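Long-range contact in integron cassette protein (Vibrio cholerae, PDB 3FY6), which is of unknown function but forms a two-chain assembly and belongs to a set of mobile gene-cassette proteins noted for novel folds and distinct interaction sites: residues 70-84 with 102-116. Numbering follows the deposited sequence.
Sequences SVYPPEITQNLFQHA and LELVAQWVNKVTEAK
Pro74 presses one corner of its ring, CG, onto the indole of Trp108, the two side chains crossing at a slant. CG sits over one face of the six-membered ring, 3.5 Å from the centroid and 16° off the normal, a CH-pi contact. Trp108 CG is anti to its own backbone N (chi1 -175°), which swings the indole out from helix 102-114 to meet the proline. Ile76 CG2 comes to the ring edge near its plane, 3.9 Å from Trp108 CH2. Leu80 CD1 meets the same ring obliquely and also touches Val105 CG2.

Helix 77-84 runs nearly antiparallel to helix 102-114, at 169°, with the axes 10.4 Å apart. Val105 divides its two methyls: CG2 goes to Leu80, while CG1 approaches Phe81 CE1 at 3.6 Å and Thr77 CG2. Leu102 CD2 lies over one face of the Phe81 ring, offset toward its rim, and also touches Ala84 CB. Phe81 packs in addition on Leu14 of strand 10-18, joining the helix pair to the sheet.

Before the helix, the extended chain follows the other end of helix 102-114. Val71 CG1 crosses Val109 CG1 at about a right angle, 3.7 Å away. Pro73 CB meets Val109 CG2. Thr77 N and OG1 both donate to Pro74 O from the same face of its plane, the OG1 bond being 2.7 Å long; this closes the turn into the helix.

Polar links between the segments run through water. One water joins Ser70 O to Lys116 NZ, which also bonds to Phe126 O; another joins Tyr72 N to Thr113 OG1. Trp108 NE1 bonds to Val112 O of the second subunit. Helix 77-84 and the loop before it thus form an apolar core with helix 102-114, water-bridged at the Ser70 and Lys116 end, and its tryptophan serves both fold and dimer.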
loop_
_atom_site.group_PDB
_atom_site.type_symbol
_atom_site.label_atom_id
_atom_site.label_comp_id
_atom_site.label_asym_id
_atom_site.label_seq_id
_atom_site.Cartn_x
_atom_site.Cartn_y
_atom_site.Cartn_z
ATOM N N SER A 70 8.851 -2.235 -9.620
ATOM C CA SER A 70 7.955 -3.363 -9.338
ATOM C C SER A 70 7.792 -3.621 -7.840
ATOM O O SER A 70 7.703 -4.768 -7.403
ATOM C CB SER A 70 8.429 -4.640 -10.041
ATOM O OG SER A 70 8.422 -4.474 -11.448
ATOM N N VAL A 71 7.766 -2.546 -7.062
ATOM C CA VAL A 71 7.554 -2.630 -5.623
ATOM C C VAL A 71 6.210 -1.966 -5.296
ATOM O O VAL A 71 5.930 -0.868 -5.774
ATOM C CB VAL A 71 8.712 -1.938 -4.841
ATOM C CG1 VAL A 71 8.385 -1.826 -3.360
ATOM C CG2 VAL A 71 10.031 -2.688 -5.057
ATOM N N TYR A 72 5.387 -2.643 -4.498
ATOM C CA TYR A 72 4.045 -2.169 -4.161
ATOM C C TYR A 72 3.934 -2.019 -2.655
ATOM O O TYR A 72 3.498 -2.934 -1.960
ATOM C CB TYR A 72 2.996 -3.149 -4.723
ATOM C CG TYR A 72 3.241 -3.369 -6.195
ATOM C CD1 TYR A 72 2.714 -2.497 -7.139
ATOM C CD2 TYR A 72 4.085 -4.385 -6.636
ATOM C CE1 TYR A 72 2.976 -2.661 -8.489
ATOM C CE2 TYR A 72 4.352 -4.559 -7.982
ATOM C CZ TYR A 72 3.793 -3.695 -8.904
ATOM O OH TYR A 72 4.056 -3.857 -10.248
ATOM N N PRO A 73 4.343 -0.849 -2.145
ATOM C CA PRO A 73 4.444 -0.581 -0.713
ATOM C C PRO A 73 3.077 -0.219 -0.169
ATOM O O PRO A 73 2.215 0.199 -0.936
ATOM C CB PRO A 73 5.340 0.665 -0.651
ATOM C CG PRO A 73 5.370 1.226 -2.065
ATOM C CD PRO A 73 4.498 0.379 -2.938
ATOM N N PRO A 74 2.872 -0.372 1.140
ATOM C CA PRO A 74 1.603 0.092 1.710
ATOM C C PRO A 74 1.409 1.571 1.367
ATOM O O PRO A 74 2.386 2.314 1.249
ATOM C CB PRO A 74 1.811 -0.097 3.208
ATOM C CG PRO A 74 2.863 -1.190 3.306
ATOM C CD PRO A 74 3.771 -0.954 2.153
ATOM N N GLU A 75 0.166 1.994 1.179
ATOM C CA GLU A 75 -0.106 3.359 0.736
ATOM C C GLU A 75 0.353 4.414 1.758
ATOM O O GLU A 75 0.699 5.532 1.387
ATOM C CB GLU A 75 -1.596 3.522 0.401
ATOM C CG GLU A 75 -2.139 4.947 0.550
ATOM C CD GLU A 75 -1.648 5.896 -0.537
ATOM O OE1 GLU A 75 -1.420 5.433 -1.676
ATOM O OE2 GLU A 75 -1.500 7.108 -0.253
ATOM N N ILE A 76 0.368 4.050 3.038
ATOM C CA ILE A 76 0.785 4.968 4.098
ATOM C C ILE A 76 2.309 5.193 4.188
ATOM O O ILE A 76 2.775 6.004 4.991
ATOM C CB ILE A 76 0.309 4.458 5.463
ATOM C CG1 ILE A 76 0.320 5.595 6.492
ATOM C CG2 ILE A 76 1.164 3.258 5.909
ATOM C CD1 ILE A 76 -0.217 5.185 7.865
ATOM N N THR A 77 3.077 4.482 3.375
ATOM C CA THR A 77 4.542 4.560 3.444
ATOM C C THR A 77 5.095 5.998 3.383
ATOM O O THR A 77 5.963 6.373 4.162
ATOM C CB THR A 77 5.191 3.692 2.343
ATOM O OG1 THR A 77 4.750 2.336 2.501
ATOM C CG2 THR A 77 6.722 3.740 2.442
ATOM N N GLN A 78 4.593 6.799 2.455
ATOM C CA GLN A 78 5.101 8.144 2.273
ATOM C C GLN A 78 4.841 8.969 3.521
ATOM O O GLN A 78 5.674 9.768 3.940
ATOM C CB GLN A 78 4.431 8.801 1.072
ATOM C CG GLN A 78 4.814 10.246 0.858
ATOM C CD GLN A 78 4.408 10.730 -0.523
ATOM O OE1 GLN A 78 3.507 11.555 -0.669
ATOM N NE2 GLN A 78 5.051 10.191 -1.542
ATOM N N ASN A 79 3.671 8.751 4.108
ATOM C CA ASN A 79 3.254 9.445 5.307
ATOM C C ASN A 79 4.180 9.075 6.471
ATOM O O ASN A 79 4.542 9.931 7.281
ATOM C CB ASN A 79 1.786 9.113 5.624
ATOM C CG ASN A 79 1.306 9.765 6.904
ATOM O OD1 ASN A 79 1.330 9.154 7.967
ATOM N ND2 ASN A 79 0.887 11.022 6.813
ATOM N N LEU A 80 4.587 7.813 6.539
ATOM C CA LEU A 80 5.590 7.401 7.536
ATOM C C LEU A 80 6.904 8.160 7.364
ATOM O O LEU A 80 7.475 8.643 8.341
ATOM C CB LEU A 80 5.865 5.902 7.474
ATOM C CG LEU A 80 4.689 4.958 7.731
ATOM C CD1 LEU A 80 5.222 3.579 8.077
ATOM C CD2 LEU A 80 3.782 5.484 8.834
ATOM N N PHE A 81 7.397 8.268 6.130
ATOM C CA PHE A 81 8.613 9.052 5.905
ATOM C C PHE A 81 8.416 10.473 6.416
ATOM O O PHE A 81 9.296 11.038 7.066
ATOM C CB PHE A 81 8.982 9.105 4.426
ATOM C CG PHE A 81 9.691 7.877 3.923
ATOM C CD1 PHE A 81 9.126 6.618 4.059
ATOM C CD2 PHE A 81 10.906 7.993 3.271
ATOM C CE1 PHE A 81 9.775 5.488 3.564
ATOM C CE2 PHE A 81 11.561 6.875 2.776
ATOM C CZ PHE A 81 10.994 5.620 2.925
ATOM N N GLN A 82 7.265 11.056 6.095
ATOM C CA GLN A 82 6.966 12.414 6.525
ATOM C C GLN A 82 7.046 12.517 8.045
ATOM O O GLN A 82 7.588 13.478 8.583
ATOM C CB GLN A 82 5.582 12.846 6.038
ATOM C CG GLN A 82 5.115 14.177 6.605
ATOM C CD GLN A 82 3.737 14.564 6.087
ATOM O OE1 GLN A 82 3.577 14.960 4.933
ATOM N NE2 GLN A 82 2.740 14.460 6.943
ATOM N N HIS A 83 6.508 11.517 8.730
ATOM C CA HIS A 83 6.455 11.554 10.183
ATOM C C HIS A 83 7.856 11.534 10.768
ATOM O O HIS A 83 8.188 12.358 11.605
ATOM C CB HIS A 83 5.628 10.399 10.749
ATOM C CG HIS A 83 5.577 10.375 12.249
ATOM N ND1 HIS A 83 5.061 11.410 12.992
ATOM C CD2 HIS A 83 5.989 9.440 13.141
ATOM C CE1 HIS A 83 5.144 11.114 14.280
ATOM N NE2 HIS A 83 5.704 9.924 14.398
ATOM N N ALA A 84 8.677 10.590 10.328
ATOM C CA ALA A 84 10.039 10.509 10.827
ATOM C C ALA A 84 10.774 11.834 10.615
ATOM O O ALA A 84 11.492 12.317 11.503
ATOM C CB ALA A 84 10.781 9.369 10.156
ATOM N N LEU A 102 13.574 4.887 9.911
ATOM C CA LEU A 102 13.342 4.795 8.470
ATOM C C LEU A 102 13.743 3.426 7.937
ATOM O O LEU A 102 13.113 2.896 7.020
ATOM C CB LEU A 102 14.105 5.884 7.719
ATOM C CG LEU A 102 13.538 7.299 7.826
ATOM C CD1 LEU A 102 14.420 8.265 7.059
ATOM C CD2 LEU A 102 12.111 7.343 7.293
ATOM N N GLU A 103 14.797 2.851 8.509
ATOM C CA GLU A 103 15.188 1.499 8.133
ATOM C C GLU A 103 14.110 0.476 8.476
ATOM O O GLU A 103 13.973 -0.530 7.780
ATOM C CB GLU A 103 16.531 1.119 8.760
ATOM C CG GLU A 103 17.709 1.863 8.095
ATOM C CD GLU A 103 19.073 1.543 8.703
ATOM O OE1 GLU A 103 19.134 1.155 9.891
ATOM O OE2 GLU A 103 20.091 1.692 7.991
ATOM N N LEU A 104 13.345 0.723 9.541
ATOM C CA LEU A 104 12.264 -0.194 9.871
ATOM C C LEU A 104 11.139 -0.067 8.828
ATOM O O LEU A 104 10.418 -1.035 8.550
ATOM C CB LEU A 104 11.730 0.026 11.298
ATOM C CG LEU A 104 12.669 -0.185 12.493
ATOM C CD1 LEU A 104 11.902 -0.004 13.810
ATOM C CD2 LEU A 104 13.318 -1.567 12.456
ATOM N N VAL A 105 10.982 1.118 8.247
ATOM C CA VAL A 105 9.982 1.263 7.197
ATOM C C VAL A 105 10.432 0.516 5.935
ATOM O O VAL A 105 9.638 -0.173 5.290
ATOM C CB VAL A 105 9.698 2.723 6.859
ATOM C CG1 VAL A 105 8.692 2.795 5.721
ATOM C CG2 VAL A 105 9.159 3.450 8.085
ATOM N N ALA A 106 11.715 0.638 5.593
ATOM C CA ALA A 106 12.249 -0.083 4.439
ATOM C C ALA A 106 12.095 -1.578 4.650
ATOM O O ALA A 106 11.710 -2.306 3.736
ATOM C CB ALA A 106 13.727 0.279 4.193
ATOM N N GLN A 107 12.390 -2.027 5.868
ATOM C CA GLN A 107 12.269 -3.433 6.221
ATOM C C GLN A 107 10.837 -3.934 6.025
ATOM O O GLN A 107 10.614 -5.053 5.539
ATOM C CB GLN A 107 12.716 -3.641 7.669
ATOM C CG GLN A 107 12.567 -5.053 8.209
ATOM C CD GLN A 107 12.910 -5.129 9.686
ATOM O OE1 GLN A 107 13.752 -4.375 10.173
ATOM N NE2 GLN A 107 12.252 -6.030 10.406
ATOM N N TRP A 108 9.871 -3.104 6.410
ATOM C CA TRP A 108 8.461 -3.425 6.219
ATOM C C TRP A 108 8.136 -3.571 4.726
ATOM O O TRP A 108 7.515 -4.546 4.295
ATOM C CB TRP A 108 7.593 -2.319 6.821
ATOM C CG TRP A 108 6.112 -2.604 6.792
ATOM C CD1 TRP A 108 5.509 -3.824 6.881
ATOM C CD2 TRP A 108 5.056 -1.638 6.737
ATOM N NE1 TRP A 108 4.138 -3.678 6.870
ATOM C CE2 TRP A 108 3.835 -2.347 6.775
ATOM C CE3 TRP A 108 5.023 -0.245 6.642
ATOM C CZ2 TRP A 108 2.603 -1.709 6.716
ATOM C CZ3 TRP A 108 3.792 0.390 6.590
ATOM C CH2 TRP A 108 2.603 -0.340 6.638
ATOM N N VAL A 109 8.545 -2.586 3.940
ATOM C CA VAL A 109 8.343 -2.652 2.504
ATOM C C VAL A 109 8.936 -3.953 1.954
ATOM O O VAL A 109 8.298 -4.634 1.152
ATOM C CB VAL A 109 8.935 -1.427 1.793
ATOM C CG1 VAL A 109 8.893 -1.606 0.273
ATOM C CG2 VAL A 109 8.178 -0.163 2.208
ATOM N N ASN A 110 10.140 -4.316 2.392
ATOM C CA ASN A 110 10.744 -5.546 1.892
ATOM C C ASN A 110 9.906 -6.778 2.254
ATOM O O ASN A 110 9.745 -7.689 1.448
ATOM C CB ASN A 110 12.214 -5.687 2.334
ATOM C CG ASN A 110 13.125 -4.635 1.693
ATOM O OD1 ASN A 110 14.120 -4.204 2.290
ATOM N ND2 ASN A 110 12.761 -4.187 0.490
ATOM N N LYS A 111 9.337 -6.795 3.453
ATOM C CA LYS A 111 8.491 -7.917 3.850
ATOM C C LYS A 111 7.221 -8.012 2.988
ATOM O O LYS A 111 6.761 -9.102 2.657
ATOM C CB LYS A 111 8.121 -7.821 5.334
ATOM C CG LYS A 111 9.263 -8.195 6.276
ATOM C CD LYS A 111 8.808 -8.072 7.725
ATOM C CE LYS A 111 9.974 -8.058 8.709
ATOM N NZ LYS A 111 9.510 -7.718 10.093
ATOM N N VAL A 112 6.659 -6.861 2.650
ATOM C CA VAL A 112 5.479 -6.787 1.798
ATOM C C VAL A 112 5.779 -7.409 0.434
ATOM O O VAL A 112 5.039 -8.267 -0.055
ATOM C CB VAL A 112 5.040 -5.323 1.634
ATOM C CG1 VAL A 112 3.885 -5.200 0.617
ATOM C CG2 VAL A 112 4.621 -4.759 3.001
ATOM N N THR A 113 6.889 -6.983 -0.161
ATOM C CA THR A 113 7.326 -7.482 -1.459
ATOM C C THR A 113 7.508 -8.996 -1.421
ATOM O O THR A 113 7.012 -9.719 -2.287
ATOM C CB THR A 113 8.652 -6.812 -1.861
ATOM O OG1 THR A 113 8.436 -5.401 -1.999
ATOM C CG2 THR A 113 9.188 -7.396 -3.188
ATOM N N GLU A 114 8.211 -9.465 -0.395
ATOM C CA GLU A 114 8.481 -10.884 -0.211
ATOM C C GLU A 114 7.183 -11.692 -0.079
ATOM O O GLU A 114 7.104 -12.831 -0.536
ATOM C CB GLU A 114 9.379 -11.089 1.020
ATOM C CG GLU A 114 9.574 -12.538 1.442
ATOM C CD GLU A 114 10.297 -12.671 2.787
ATOM O OE1 GLU A 114 10.146 -11.779 3.658
ATOM O OE2 GLU A 114 11.016 -13.679 2.975
ATOM N N ALA A 115 6.168 -11.094 0.534
ATOM C CA ALA A 115 4.909 -11.791 0.774
ATOM C C ALA A 115 3.877 -11.615 -0.344
ATOM O O ALA A 115 2.769 -12.113 -0.243
ATOM C CB ALA A 115 4.313 -11.347 2.118
ATOM N N LYS A 116 4.229 -10.893 -1.398
ATOM C CA LYS A 116 3.295 -10.663 -2.497
ATOM C C LYS A 116 2.727 -11.983 -3.038
ATOM O O LYS A 116 3.452 -12.954 -3.181
ATOM C CB LYS A 116 3.997 -9.901 -3.618
ATOM C CG LYS A 116 3.078 -9.357 -4.697
ATOM C CD LYS A 116 3.859 -8.540 -5.726
ATOM C CE LYS A 116 4.711 -9.431 -6.618
ATOM N NZ LYS A 116 5.543 -8.641 -7.577
HETATM O O HOH W 1 6.716 -6.598 -5.719
HETATM O O HOH W 2 6.053 -5.091 -3.273
#